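Local structure of beta-phosphoglucomutase (Clostridium difficile, 4GIB) at residues Asn115-Leu118 / Pro119-Ser123. The protein probably interconverts beta-D-glucose 1-phosphate and beta-D-glucose 6-phosphate as a magnesium-dependent phosphomutase of the HAD-like superfamily. Sequence-based numbering, arbitrary orientation.
Sequences NDIL and PGIES
Leu118 O accepts a hydrogen bond from the amide N-H of Ile121, with N at 3.2 Å from O and an N-H...O angle of 160°; the donor stands 31° off the carbonyl plane. This bond closes a type II beta turn, with Pro119 and Gly120 at its two central positions and Gly120, at positive phi (85°), also at the N-cap position of helix 121-130. A water donates a second bond to Leu118 O and accepts one from the next amide N-H, with its oxygen 3.0 Å from Glu122 N, so the one carbonyl serves two amides of the first helical turn, one directly and one through solvent. The turn brings the chain from the loop after helix 91-109 into a helix of the Rossmann-like HAD core, just ahead of strand 134-137. Pro119 O is hydrogen-bonded to Thr229 OG1, outside the turn.

Apolar contacts line the same bend. Ile117 sends its two branches to different residues: CG2, anti to the backbone N, reaches Ile121 CB at 3.8 Å, while CD1, at the end of the other branch, lies 3.8 Å from Glu122 CG, the two side chains crossing at about a right angle. Leu118 CB lies 3.5 Å from Pro119 CD across the peptide bond joining them, and meets Ile121 CG1 round the turn at 4.0 Å. The Leu118 side chain also rests on Asp39 and lies about 7 Å from that of Asp34, which binds a sodium ion in this crystal at the predicted magnesium site.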
ATOM      1  N   ASN A 115     -18.583   2.651   3.080  1.00 33.06           N
ATOM      2  CA  ASN A 115     -18.567   4.064   2.745  1.00 33.40           C
ATOM      3  C   ASN A 115     -17.152   4.638   2.668  1.00 32.48           C
ATOM      4  O   ASN A 115     -16.964   5.704   2.100  1.00 31.86           O
ATOM      5  CB  ASN A 115     -19.371   4.871   3.771  1.00 35.28           C
ATOM      6  CG  ASN A 115     -20.875   4.746   3.576  1.00 38.12           C
ATOM      7  OD1 ASN A 115     -21.357   4.502   2.466  1.00 37.92           O
ATOM      8  ND2 ASN A 115     -21.624   4.944   4.653  1.00 42.17           N
ATOM      9  N   ASP A 116     -16.169   3.924   3.222  1.00 30.28           N
ATOM     10  CA  ASP A 116     -14.791   4.406   3.238  1.00 30.57           C
ATOM     11  C   ASP A 116     -13.935   3.960   2.052  1.00 30.18           C
ATOM     12  O   ASP A 116     -12.745   4.251   2.011  1.00 30.79           O
ATOM     13  CB  ASP A 116     -14.137   4.026   4.570  1.00 29.83           C
ATOM     14  CG  ASP A 116     -14.863   4.638   5.747  1.00 31.79           C
ATOM     15  OD1 ASP A 116     -15.221   5.829   5.648  1.00 36.24           O
ATOM     16  OD2 ASP A 116     -15.096   3.942   6.760  1.00 27.42           O
ATOM     17  N   ILE A 117     -14.546   3.263   1.094  1.00 30.72           N
ATOM     18  CA  ILE A 117     -13.860   2.835  -0.111  1.00 29.63           C
ATOM     19  C   ILE A 117     -13.622   4.085  -0.933  1.00 29.29           C
ATOM     20  O   ILE A 117     -14.563   4.832  -1.198  1.00 28.70           O
ATOM     21  CB  ILE A 117     -14.728   1.889  -0.950  1.00 30.17           C
ATOM     22  CG1 ILE A 117     -15.020   0.605  -0.181  1.00 28.87           C
ATOM     23  CG2 ILE A 117     -14.035   1.559  -2.289  1.00 29.48           C
ATOM     24  CD1 ILE A 117     -16.043  -0.273  -0.864  1.00 24.94           C
ATOM     25  N   LEU A 118     -12.384   4.326  -1.355  1.00 28.94           N
ATOM     26  CA  LEU A 118     -12.117   5.547  -2.127  1.00 29.22           C
ATOM     27  C   LEU A 118     -12.965   5.585  -3.405  1.00 29.03           C
ATOM     28  O   LEU A 118     -13.253   4.545  -3.990  1.00 27.18           O
ATOM     29  CB  LEU A 118     -10.619   5.750  -2.387  1.00 27.64           C
ATOM     30  CG  LEU A 118      -9.851   6.139  -1.113  1.00 28.14           C
ATOM     31  CD1 LEU A 118      -8.329   6.258  -1.317  1.00 26.86           C
ATOM     32  CD2 LEU A 118     -10.415   7.457  -0.539  1.00 29.10           C
ATOM     33  N   PRO A 119     -13.421   6.788  -3.799  1.00 30.15           N
ATOM     34  CA  PRO A 119     -14.260   6.975  -4.992  1.00 30.39           C
ATOM     35  C   PRO A 119     -13.663   6.340  -6.245  1.00 29.35           C
ATOM     36  O   PRO A 119     -12.465   6.494  -6.493  1.00 29.37           O
ATOM     37  CB  PRO A 119     -14.297   8.499  -5.161  1.00 31.93           C
ATOM     38  CG  PRO A 119     -13.996   9.050  -3.822  1.00 32.20           C
ATOM     39  CD  PRO A 119     -13.130   8.063  -3.121  1.00 30.82           C
ATOM     40  N   GLY A 120     -14.493   5.632  -7.017  1.00 29.02           N
ATOM     41  CA  GLY A 120     -14.065   4.981  -8.255  1.00 27.50           C
ATOM     42  C   GLY A 120     -13.436   3.599  -8.117  1.00 26.49           C
ATOM     43  O   GLY A 120     -13.298   2.890  -9.102  1.00 27.12           O
ATOM     44  N   ILE A 121     -13.082   3.187  -6.906  1.00 27.12           N
ATOM     45  CA  ILE A 121     -12.405   1.891  -6.711  1.00 25.72           C
ATOM     46  C   ILE A 121     -13.314   0.693  -6.947  1.00 28.07           C
ATOM     47  O   ILE A 121     -12.939  -0.225  -7.673  1.00 27.43           O
ATOM     48  CB  ILE A 121     -11.761   1.802  -5.334  1.00 24.90           C
ATOM     49  CG1 ILE A 121     -10.688   2.874  -5.205  1.00 23.00           C
ATOM     50  CG2 ILE A 121     -11.122   0.401  -5.101  1.00 22.89           C
ATOM     51  CD1 ILE A 121      -9.517   2.700  -6.196  1.00 27.13           C
ATOM     52  N   GLU A 122     -14.500   0.686  -6.338  1.00 30.59           N
ATOM     53  CA  GLU A 122     -15.448  -0.412  -6.574  1.00 31.38           C
ATOM     54  C   GLU A 122     -15.728  -0.614  -8.045  1.00 29.77           C
ATOM     55  O   GLU A 122     -15.757  -1.741  -8.523  1.00 29.73           O
ATOM     56  CB  GLU A 122     -16.791  -0.180  -5.894  1.00 32.92           C
ATOM     57  CG  GLU A 122     -16.883  -0.657  -4.501  1.00 37.05           C
ATOM     58  CD  GLU A 122     -18.323  -0.664  -4.023  1.00 44.26           C
ATOM     59  OE1 GLU A 122     -18.941   0.427  -3.969  1.00 42.83           O
ATOM     60  OE2 GLU A 122     -18.829  -1.766  -3.696  1.00 48.76           O
ATOM     61  N   SER A 123     -15.976   0.478  -8.753  1.00 29.80           N
ATOM     62  CA  SER A 123     -16.280   0.406 -10.190  1.00 28.65           C
ATOM     63  C   SER A 123     -15.085  -0.168 -10.942  1.00 27.23           C
ATOM     64  O   SER A 123     -15.247  -0.984 -11.851  1.00 28.73           O
ATOM     65  CB  SER A 123     -16.657   1.781 -10.725  1.00 28.94           C
ATOM     66  OG  SER A 123     -16.751   1.764 -12.131  1.00 31.98           O
TER
HETATM   67  O   HOH W   1     -15.620   3.053  -4.899  1.00 23.57           O